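Local coordinates for protein dual function macrocyclase-peptidase POPB (Galerina marginata, PDB 5N4B) that cleaves peptide bonds after proline and macrocyclises the resulting peptide precursors in the biosynthesis of amanitin toxins, at residues 317-322 and 365-370; 151-156 and 208-213. The protein carries 1 engineered substitution. One frame throughout, in Å; residues are numbered along the deposited sequence.

Interaction 1. Residues 317-322 and 365-370; sequences IITNHG and VNCANE
The imidazole of His321 meets Glu370 by its edge: CE1 lies 3.1 Å from Glu370 O, near the ring plane, a carbon-to-oxygen approach with no hydrogen bond. The ring of Tyr326 meets the same imidazole steeply, and Cys367 SG stands obliquely to it, 5.4 Å from the ring centroid. In the seven-bladed beta-propeller the two segments lie at the ends of strands 315-321 and 361-368, the opening strands of successive blades, with Glu370 in the loop that follows. The strands run roughly parallel at 34° with no direct hydrogen bond between them. Side chains fill the gap instead. With chi1 at -59°, Ile318 CG2 lies opposite the backbone N, and the methyl comes to 3.8 Å from Val365 O, while CD1 reaches Val365 CB at 3.9 Å. Further along, Thr319 brings its methyl CG2 within 3.8 Å of Cys367 CB; its OG1 is taken by Gln412. Phe373 touches all four of Ile318, Thr319, Val365 and Cys367, closing the apolar layer between the blades. A classic beta bulge, with Ile318 and Thr319 both opposite Tyr326, interrupts the regular pairing of strands 315-321 and 324-329. One water spans the divide, accepting from Cys367 N at 2.9 Å and giving only a weak bond to Ile318 O.

Interaction 2. Residues 151-156 and 208-213; sequences FSPDGK and WTKDSK
Ser152 CB sits squarely on the indole of Trp208, 3.5 Å from the centroid of the six-membered ring and 5° off its normal, a CH-pi contact over the face. Next to it Pro153 CD packs on Trp208 CB at 3.4 Å, and Pro153 CG comes close to Thr209 O. The direct hydrogen bond across the contact runs from Asp154 N to Ser212 OG (2.9 Å, 144° at the hydrogen) and is somewhat bent. A water joins Asp154 OD2 to Ser212 O beside it. In the next shell, Asp154 curls back with chi1 at 69°, placing OD1 between two donors: Ser152 OG at 2.8 Å, nearly along the C-O axis, and Lys156 N at 3.0 Å, on the other face of the carboxylate. Asp211 repeats the scheme with Thr209 OG1 and Lys213 N, so each aspartate fixes its own turn. Farther out, Trp208 NE1 is bound by Lys150 O, and Phe215 meets the indole edge-to-face. Each segment thus forms a type I turn combined with an Asx turn, with Gly155 and Ser212 at matching positive-phi positions. The sequences FSPDGK and WTKDSK form matching turns between the first two strands of adjacent blades, the first being a sequence familiar from beta-propellers.

How the interactions relate
Both contacts illustrate how a propeller is built from repeated seams: interaction 2 joins the blades that open with strands 144-151 and 207-208, interaction 1 those that open with 315-321 and 361-368. Their centres are about 18 Å apart and their nearest atoms about 8 Å, so they do not touch. Two neighbouring regions of other blades nevertheless serve both. In one, Arg411 binds Pro153 O, while Asn410 and Gln412 hold residues of interaction 1; in the other, Thr267 ending strand 262-267 binds Lys210 NZ and Asp270 in the following loop binds Asn320 ND2. Both contacts lie away from charge-relay residues Asp662 and His699 and engineered Ala578 at the third position, but Phe151 of interaction 2 reaches the bound peptide.

Interaction 1. Residues 317-322 and 365-370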
ATOM      1  N   ILE A 317      -0.612   6.464 -19.122  1.00  9.85           N
ATOM      2  CA  ILE A 317       0.014   6.121 -20.390  1.00 11.08           C
ATOM      3  C   ILE A 317       0.638   4.731 -20.351  1.00 10.57           C
ATOM      4  O   ILE A 317       1.348   4.370 -19.402  1.00 12.30           O
ATOM      5  CB  ILE A 317       1.137   7.115 -20.725  1.00 12.05           C
ATOM      6  CG1 ILE A 317       0.648   8.552 -20.763  1.00 15.55           C
ATOM      7  CG2 ILE A 317       1.819   6.724 -22.062  1.00 15.26           C
ATOM      8  CD1 ILE A 317      -0.448   8.789 -21.699  1.00 17.62           C
ATOM      9  N   ILE A 318       0.461   3.969 -21.415  1.00  9.13           N
ATOM     10  CA  ILE A 318       1.170   2.700 -21.639  1.00  8.63           C
ATOM     11  C   ILE A 318       2.386   2.931 -22.526  1.00 10.80           C
ATOM     12  O   ILE A 318       3.518   2.631 -22.139  1.00 13.60           O
ATOM     13  CB  ILE A 318       0.236   1.656 -22.294  1.00  9.12           C
ATOM     14  CG1 ILE A 318      -0.967   1.405 -21.410  1.00  9.84           C
ATOM     15  CG2 ILE A 318       1.024   0.383 -22.591  1.00 10.33           C
ATOM     16  CD1 ILE A 318      -2.138   0.813 -22.129  1.00 11.74           C
ATOM     17  N   THR A 319       2.180   3.471 -23.709  1.00  9.43           N
ATOM     18  CA  THR A 319       3.268   3.741 -24.644  1.00 12.04           C
ATOM     19  C   THR A 319       2.737   4.605 -25.781  1.00 13.05           C
ATOM     20  O   THR A 319       1.568   5.004 -25.782  1.00 11.74           O
ATOM     21  CB  THR A 319       3.898   2.452 -25.149  1.00 13.20           C
ATOM     22  OG1 THR A 319       5.179   2.825 -25.729  1.00 18.11           O
ATOM     23  CG2 THR A 319       3.081   1.704 -26.179  1.00 14.90           C
ATOM     24  N   ASN A 320       3.570   4.826 -26.789  1.00 12.56           N
ATOM     25  CA  ASN A 320       3.127   5.504 -27.998  1.00 12.73           C
ATOM     26  C   ASN A 320       3.886   4.897 -29.155  1.00 15.59           C
ATOM     27  O   ASN A 320       5.015   4.433 -29.014  1.00 16.06           O
ATOM     28  CB  ASN A 320       3.383   7.011 -27.975  1.00 13.70           C
ATOM     29  CG  ASN A 320       4.833   7.329 -28.012  1.00 14.94           C
ATOM     30  OD1 ASN A 320       5.530   7.030 -27.065  1.00 14.58           O
ATOM     31  ND2 ASN A 320       5.303   7.935 -29.093  1.00 16.90           N
ATOM     32  N   HIS A 321       3.268   4.938 -30.334  1.00 15.84           N
ATOM     33  CA  HIS A 321       3.939   4.653 -31.597  1.00 17.42           C
ATOM     34  C   HIS A 321       3.713   5.895 -32.447  1.00 18.48           C
ATOM     35  O   HIS A 321       2.593   6.168 -32.888  1.00 18.97           O
ATOM     36  CB  HIS A 321       3.444   3.346 -32.246  1.00 21.05           C
ATOM     37  CG  HIS A 321       3.715   2.131 -31.416  1.00 21.14           C
ATOM     38  ND1 HIS A 321       4.977   1.776 -31.006  1.00 28.72           N
ATOM     39  CD2 HIS A 321       2.881   1.178 -30.934  1.00 26.88           C
ATOM     40  CE1 HIS A 321       4.908   0.671 -30.277  1.00 26.17           C
ATOM     41  NE2 HIS A 321       3.649   0.287 -30.219  1.00 28.78           N
ATOM     42  N   GLY A 322       4.753   6.687 -32.641  1.00 21.10           N
ATOM     43  CA  GLY A 322       4.547   7.985 -33.251  1.00 20.38           C
ATOM     44  C   GLY A 322       3.568   8.798 -32.446  1.00 20.65           C
ATOM     45  O   GLY A 322       3.632   8.836 -31.216  1.00 19.94           O
ATOM     46  N   VAL A 365      -1.222  -2.950 -17.958  1.00  8.27           N
ATOM     47  CA  VAL A 365      -0.835  -3.235 -19.343  1.00  8.03           C
ATOM     48  C   VAL A 365       0.540  -2.645 -19.548  1.00 10.51           C
ATOM     49  O   VAL A 365       0.725  -1.437 -19.323  1.00 10.03           O
ATOM     50  CB  VAL A 365      -1.799  -2.663 -20.404  1.00 10.06           C
ATOM     51  CG1 VAL A 365      -1.332  -3.047 -21.798  1.00 11.06           C
ATOM     52  CG2 VAL A 365      -3.205  -3.169 -20.248  1.00 13.02           C
ATOM     53  N   ASN A 366       1.472  -3.470 -20.030  1.00  8.53           N
ATOM     54  CA  ASN A 366       2.831  -3.043 -20.390  1.00  9.52           C
ATOM     55  C   ASN A 366       3.112  -3.374 -21.850  1.00 10.37           C
ATOM     56  O   ASN A 366       2.712  -4.426 -22.351  1.00 11.74           O
ATOM     57  CB  ASN A 366       3.884  -3.725 -19.547  1.00  9.38           C
ATOM     58  CG  ASN A 366       3.877  -3.300 -18.102  1.00 10.70           C
ATOM     59  OD1 ASN A 366       2.898  -2.765 -17.540  1.00 13.95           O
ATOM     60  ND2 ASN A 366       4.992  -3.554 -17.448  1.00 10.79           N
ATOM     61  N   CYS A 367       3.786  -2.491 -22.559  1.00 10.82           N
ATOM     62  CA  CYS A 367       4.276  -2.829 -23.876  1.00 11.58           C
ATOM     63  C   CYS A 367       5.602  -3.565 -23.728  1.00 10.47           C
ATOM     64  O   CYS A 367       6.453  -3.144 -22.932  1.00 11.79           O
ATOM     65  CB  CYS A 367       4.486  -1.538 -24.660  1.00 12.08           C
ATOM     66  SG  CYS A 367       5.079  -1.732 -26.350  1.00 14.45           S
ATOM     67  N   ALA A 368       5.763  -4.627 -24.482  1.00 10.60           N
ATOM     68  CA  ALA A 368       6.922  -5.506 -24.404  1.00 10.38           C
ATOM     69  C   ALA A 368       7.436  -5.811 -25.795  1.00 14.37           C
ATOM     70  O   ALA A 368       6.669  -5.956 -26.765  1.00 12.94           O
ATOM     71  CB  ALA A 368       6.577  -6.816 -23.709  1.00 13.48           C
ATOM     72  N   ASN A 369       8.751  -5.950 -25.895  1.00 13.50           N
ATOM     73  CA  ASN A 369       9.384  -6.312 -27.168  1.00 13.97           C
ATOM     74  C   ASN A 369       8.901  -5.385 -28.276  1.00 14.72           C
ATOM     75  O   ASN A 369       8.541  -5.831 -29.376  1.00 16.91           O
ATOM     76  CB  ASN A 369       9.161  -7.781 -27.529  1.00 15.69           C
ATOM     77  CG  ASN A 369      10.006  -8.250 -28.705  1.00 17.73           C
ATOM     78  OD1 ASN A 369      11.112  -7.747 -28.923  1.00 20.84           O
ATOM     79  ND2 ASN A 369       9.490  -9.238 -29.458  1.00 20.46           N
ATOM     80  N   GLU A 370       8.876  -4.102 -27.954  1.00 14.81           N
ATOM     81  CA  GLU A 370       8.543  -2.988 -28.836  1.00 15.29           C
ATOM     82  C   GLU A 370       7.092  -2.891 -29.294  1.00 16.41           C
ATOM     83  O   GLU A 370       6.589  -1.769 -29.410  1.00 20.12           O
ATOM     84  CB  GLU A 370       9.443  -2.934 -30.068  1.00 16.89           C
ATOM     85  CG  GLU A 370      10.931  -2.632 -29.752  1.00 25.05           C
ATOM     86  CD  GLU A 370      11.253  -1.187 -29.273  1.00 40.76           C
ATOM     87  OE1 GLU A 370      10.374  -0.422 -28.814  1.00 35.46           O
ATOM     88  OE2 GLU A 370      12.459  -0.821 -29.316  1.00 47.90           O
TER
HETATM   89  O   HOH W   1       4.836  -0.297 -21.029  1.00 17.78           O

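Interaction 2. Residues 151-156 and 208-213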
ATOM      1  N   PHE A 151      17.039   3.559 -11.791  1.00  9.50           N
ATOM      2  CA  PHE A 151      18.197   3.673 -12.670  1.00  9.80           C
ATOM      3  C   PHE A 151      17.844   4.511 -13.891  1.00 10.21           C
ATOM      4  O   PHE A 151      16.730   4.462 -14.419  1.00 11.02           O
ATOM      5  CB  PHE A 151      18.619   2.300 -13.163  1.00 10.91           C
ATOM      6  CG  PHE A 151      19.334   1.456 -12.143  1.00 10.46           C
ATOM      7  CD1 PHE A 151      20.667   1.637 -11.834  1.00 12.33           C
ATOM      8  CD2 PHE A 151      18.641   0.435 -11.529  1.00 10.55           C
ATOM      9  CE1 PHE A 151      21.314   0.810 -10.925  1.00 14.63           C
ATOM     10  CE2 PHE A 151      19.333  -0.408 -10.631  1.00 13.19           C
ATOM     11  CZ  PHE A 151      20.654  -0.183 -10.338  1.00 15.07           C
ATOM     12  N   SER A 152      18.849   5.218 -14.401  1.00 11.81           N
ATOM     13  CA  SER A 152      18.689   5.938 -15.650  1.00 12.43           C
ATOM     14  C   SER A 152      18.556   4.958 -16.820  1.00 12.82           C
ATOM     15  O   SER A 152      19.041   3.820 -16.762  1.00 12.21           O
ATOM     16  CB  SER A 152      19.848   6.884 -15.894  1.00 12.61           C
ATOM     17  OG  SER A 152      21.082   6.198 -15.936  1.00 14.06           O
ATOM     18  N   PRO A 153      17.906   5.402 -17.900  1.00 12.36           N
ATOM     19  CA  PRO A 153      17.702   4.529 -19.051  1.00 14.89           C
ATOM     20  C   PRO A 153      18.994   4.013 -19.633  1.00 14.64           C
ATOM     21  O   PRO A 153      19.060   2.882 -20.104  1.00 14.77           O
ATOM     22  CB  PRO A 153      16.931   5.437 -20.023  1.00 14.67           C
ATOM     23  CG  PRO A 153      16.307   6.438 -19.226  1.00 17.19           C
ATOM     24  CD  PRO A 153      17.129   6.646 -18.000  1.00 15.04           C
ATOM     25  N   ASP A 154      20.073   4.806 -19.597  1.00 14.40           N
ATOM     26  CA  ASP A 154      21.363   4.378 -20.133  1.00 14.86           C
ATOM     27  C   ASP A 154      22.149   3.510 -19.174  1.00 15.08           C
ATOM     28  O   ASP A 154      23.250   3.073 -19.540  1.00 18.51           O
ATOM     29  CB  ASP A 154      22.163   5.584 -20.619  1.00 15.26           C
ATOM     30  CG  ASP A 154      22.651   6.510 -19.534  1.00 17.91           C
ATOM     31  OD1 ASP A 154      22.444   6.215 -18.363  1.00 16.94           O
ATOM     32  OD2 ASP A 154      23.312   7.545 -19.886  1.00 21.06           O
ATOM     33  N   GLY A 155      21.642   3.279 -17.972  1.00 13.60           N
ATOM     34  CA  GLY A 155      22.305   2.408 -17.039  1.00 16.30           C
ATOM     35  C   GLY A 155      23.491   3.013 -16.346  1.00 17.66           C
ATOM     36  O   GLY A 155      24.197   2.271 -15.647  1.00 23.83           O
ATOM     37  N   LYS A 156      23.771   4.302 -16.543  1.00 14.58           N
ATOM     38  CA  LYS A 156      24.956   4.931 -15.967  1.00 17.00           C
ATOM     39  C   LYS A 156      24.746   5.465 -14.573  1.00 14.79           C
ATOM     40  O   LYS A 156      25.725   5.596 -13.838  1.00 15.30           O
ATOM     41  CB  LYS A 156      25.453   6.067 -16.880  1.00 18.49           C
ATOM     42  CG  LYS A 156      25.930   5.504 -18.230  1.00 23.53           C
ATOM     43  CD  LYS A 156      26.469   6.583 -19.213  1.00 32.13           C
ATOM     44  CE  LYS A 156      27.832   7.147 -18.775  1.00 53.33           C
ATOM     45  NZ  LYS A 156      28.406   8.121 -19.786  1.00 61.94           N
ATOM     46  N   TRP A 208      13.061   9.442 -15.176  1.00 11.68           N
ATOM     47  CA  TRP A 208      14.150   9.917 -16.002  1.00 11.40           C
ATOM     48  C   TRP A 208      13.669  10.309 -17.382  1.00 13.76           C
ATOM     49  O   TRP A 208      12.783   9.676 -17.963  1.00 13.42           O
ATOM     50  CB  TRP A 208      15.185   8.818 -16.188  1.00 11.36           C
ATOM     51  CG  TRP A 208      16.048   8.527 -14.949  1.00 12.37           C
ATOM     52  CD1 TRP A 208      15.766   7.644 -13.928  1.00 12.51           C
ATOM     53  CD2 TRP A 208      17.319   9.111 -14.632  1.00 12.76           C
ATOM     54  NE1 TRP A 208      16.769   7.666 -12.991  1.00 11.37           N
ATOM     55  CE2 TRP A 208      17.731   8.552 -13.392  1.00 12.48           C
ATOM     56  CE3 TRP A 208      18.151  10.053 -15.249  1.00 11.83           C
ATOM     57  CZ2 TRP A 208      18.926   8.876 -12.792  1.00 12.35           C
ATOM     58  CZ3 TRP A 208      19.347  10.395 -14.626  1.00 15.15           C
ATOM     59  CH2 TRP A 208      19.727   9.816 -13.424  1.00 14.83           C
ATOM     60  N   THR A 209      14.305  11.341 -17.935  1.00 12.78           N
ATOM     61  CA  THR A 209      14.205  11.563 -19.355  1.00 13.57           C
ATOM     62  C   THR A 209      15.033  10.510 -20.095  1.00 13.37           C
ATOM     63  O   THR A 209      16.006   9.946 -19.559  1.00 14.42           O
ATOM     64  CB  THR A 209      14.610  12.988 -19.714  1.00 15.16           C
ATOM     65  OG1 THR A 209      15.879  13.306 -19.129  1.00 17.26           O
ATOM     66  CG2 THR A 209      13.556  13.990 -19.240  1.00 19.16           C
ATOM     67  N   LYS A 210      14.605  10.203 -21.322  1.00 15.17           N
ATOM     68  CA  LYS A 210      15.182   9.096 -22.062  1.00 16.31           C
ATOM     69  C   LYS A 210      16.579   9.389 -22.588  1.00 19.04           C
ATOM     70  O   LYS A 210      17.272   8.460 -23.029  1.00 19.30           O
ATOM     71  CB  LYS A 210      14.238   8.621 -23.162  1.00 17.95           C
ATOM     72  CG  LYS A 210      13.282   7.521 -22.795  1.00 25.60           C
ATOM     73  CD  LYS A 210      12.640   7.674 -21.450  1.00 20.37           C
ATOM     74  CE  LYS A 210      11.631   6.509 -21.231  1.00 22.01           C
ATOM     75  NZ  LYS A 210      10.926   6.540 -19.904  1.00 21.02           N
ATOM     76  N   ASP A 211      17.015  10.642 -22.504  1.00 16.71           N
ATOM     77  CA  ASP A 211      18.393  11.021 -22.749  1.00 16.87           C
ATOM     78  C   ASP A 211      19.309  10.820 -21.538  1.00 17.97           C
ATOM     79  O   ASP A 211      20.505  11.113 -21.623  1.00 20.07           O
ATOM     80  CB  ASP A 211      18.425  12.477 -23.241  1.00 20.07           C
ATOM     81  CG  ASP A 211      17.810  13.460 -22.223  1.00 24.33           C
ATOM     82  OD1 ASP A 211      17.662  13.074 -21.044  1.00 20.52           O
ATOM     83  OD2 ASP A 211      17.401  14.598 -22.620  1.00 28.35           O
ATOM     84  N   SER A 212      18.747  10.365 -20.411  1.00 15.74           N
ATOM     85  CA  SER A 212      19.474  10.105 -19.170  1.00 16.89           C
ATOM     86  C   SER A 212      20.160  11.324 -18.588  1.00 18.21           C
ATOM     87  O   SER A 212      21.044  11.194 -17.726  1.00 18.38           O
ATOM     88  CB  SER A 212      20.477   8.969 -19.321  1.00 16.07           C
ATOM     89  OG  SER A 212      19.845   7.725 -19.627  1.00 16.50           O
ATOM     90  N   LYS A 213      19.712  12.517 -18.953  1.00 18.18           N
ATOM     91  CA  LYS A 213      20.367  13.712 -18.442  1.00 19.24           C
ATOM     92  C   LYS A 213      19.840  14.126 -17.079  1.00 17.81           C
ATOM     93  O   LYS A 213      20.483  14.910 -16.383  1.00 18.81           O
ATOM     94  CB  LYS A 213      20.149  14.873 -19.433  1.00 22.28           C
ATOM     95  CG  LYS A 213      20.794  14.668 -20.794  1.00 26.51           C
ATOM     96  CD  LYS A 213      20.554  15.889 -21.663  1.00 38.89           C
ATOM     97  CE  LYS A 213      21.349  15.845 -22.971  1.00 43.62           C
ATOM     98  NZ  LYS A 213      20.823  16.925 -23.879  1.00 47.76           N
TER
HETATM   99  O   HOH W   2      23.763   9.629 -18.608  1.00 28.02           O